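Local atomic coordinates of extracellular matrix-binding protein ebh (PDB entry 4KJM), a protein that probably acts as a cell-surface adhesin of Staphylococcus aureus that binds extracellular matrix. Residues N77-N80 against A81-A84. Numbering follows the deposited sequence.
Sequences NLNN and AKQA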
# COMPACT_ATOMS: atom_id res chain seq x y z
N ASN A 77 9.10 -11.18 -1.69
CA ASN A 77 10.10 -11.85 -0.83
C ASN A 77 9.46 -12.86 0.14
O ASN A 77 9.99 -13.95 0.40
CB ASN A 77 10.93 -10.83 -0.05
CG ASN A 77 11.99 -10.19 -0.90
OD1 ASN A 77 12.26 -10.69 -1.98
ND2 ASN A 77 12.61 -9.06 -0.43
N LEU A 78 8.35 -12.48 0.73
CA LEU A 78 7.59 -13.39 1.56
C LEU A 78 7.10 -14.59 0.78
O LEU A 78 7.28 -15.72 1.24
CB LEU A 78 6.44 -12.68 2.24
CG LEU A 78 5.51 -13.51 3.09
CD1 LEU A 78 6.27 -14.32 4.14
CD2 LEU A 78 4.39 -12.61 3.66
N ASN A 79 6.48 -14.37 -0.38
CA ASN A 79 6.04 -15.54 -1.18
C ASN A 79 7.19 -16.46 -1.58
O ASN A 79 7.03 -17.69 -1.59
CB ASN A 79 5.17 -15.12 -2.36
CG ASN A 79 3.78 -14.60 -1.93
OD1 ASN A 79 3.21 -15.07 -0.97
ND2 ASN A 79 3.25 -13.65 -2.68
N ASN A 80 8.34 -15.87 -1.92
CA ASN A 80 9.52 -16.65 -2.25
C ASN A 80 10.04 -17.46 -1.08
O ASN A 80 10.43 -18.62 -1.21
CB ASN A 80 10.64 -15.74 -2.76
CG ASN A 80 10.38 -15.20 -4.16
OD1 ASN A 80 9.47 -15.65 -4.84
ND2 ASN A 80 11.15 -14.19 -4.56
N ALA A 81 10.06 -16.84 0.09
CA ALA A 81 10.42 -17.53 1.34
C ALA A 81 9.52 -18.67 1.74
O ALA A 81 10.01 -19.72 2.16
CB ALA A 81 10.53 -16.53 2.48
N LYS A 82 8.21 -18.49 1.56
CA LYS A 82 7.25 -19.56 1.75
C LYS A 82 7.54 -20.77 0.79
O LYS A 82 7.56 -21.90 1.25
CB LYS A 82 5.85 -19.03 1.51
CG LYS A 82 5.34 -18.07 2.59
CD LYS A 82 3.90 -17.69 2.32
CE LYS A 82 3.31 -16.73 3.36
NZ LYS A 82 1.81 -16.58 3.23
N GLN A 83 7.75 -20.51 -0.51
CA GLN A 83 7.97 -21.56 -1.49
C GLN A 83 9.28 -22.28 -1.21
O GLN A 83 9.35 -23.50 -1.30
CB GLN A 83 7.98 -21.03 -2.91
CG GLN A 83 8.23 -22.13 -3.95
CD GLN A 83 7.21 -23.29 -3.90
OE1 GLN A 83 6.08 -23.15 -4.39
NE2 GLN A 83 7.59 -24.42 -3.27
N ALA A 84 10.30 -21.54 -0.82
CA ALA A 84 11.55 -22.18 -0.41
C ALA A 84 11.37 -23.12 0.78
O ALA A 84 11.99 -24.21 0.84
CB ALA A 84 12.64 -21.15 -0.15
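L78 and K82, one helical turn apart, make the side-chain contact here: the two chains run across each other at a slant, and CE of K82 lies 3.9 Å from both CG and CD1 of L78. With CG of L78 anti to the backbone N (chi1 177°), the leucine branch stands beside its own carbonyl carbon, on the side where the lysine, extended beyond CG, crosses it and carries the ammonium past. The ammonium of the buried K82 is held by three acceptors, O of N108 in the same chain and G5 O and T9 OG1 of the second subunit, and that same T9 hydroxyl is also hydrogen-bonded to OD1 of N79.

Four successive i to i+4 bonds satisfy the amides of A81 to A84 with the carbonyls of N77 to N80, which identifies regular alpha-helix. The first runs from A81 N to N77 O at 2.9 Å. From N of K82 to O of L78 the distance is again 2.9 Å. Its N-H...O angle of 166° is close to straight. A84 N likewise reaches N80 O at 2.9 Å. The bond from Q83 N to N79 O is slightly longer, 3.1 Å, its donor tilted 26° from the carbonyl plane.

The turn belongs to helix 74-90, within the GA module, a three-helix bundle as in its relatives; N77, L78, A81 and A84 meet helix 113-127 through V113, A116 and Q120.

ND2 of N77 donates to D25 O and D27 OD1, and NE2 of Q83 is bonded to OG1 of T87.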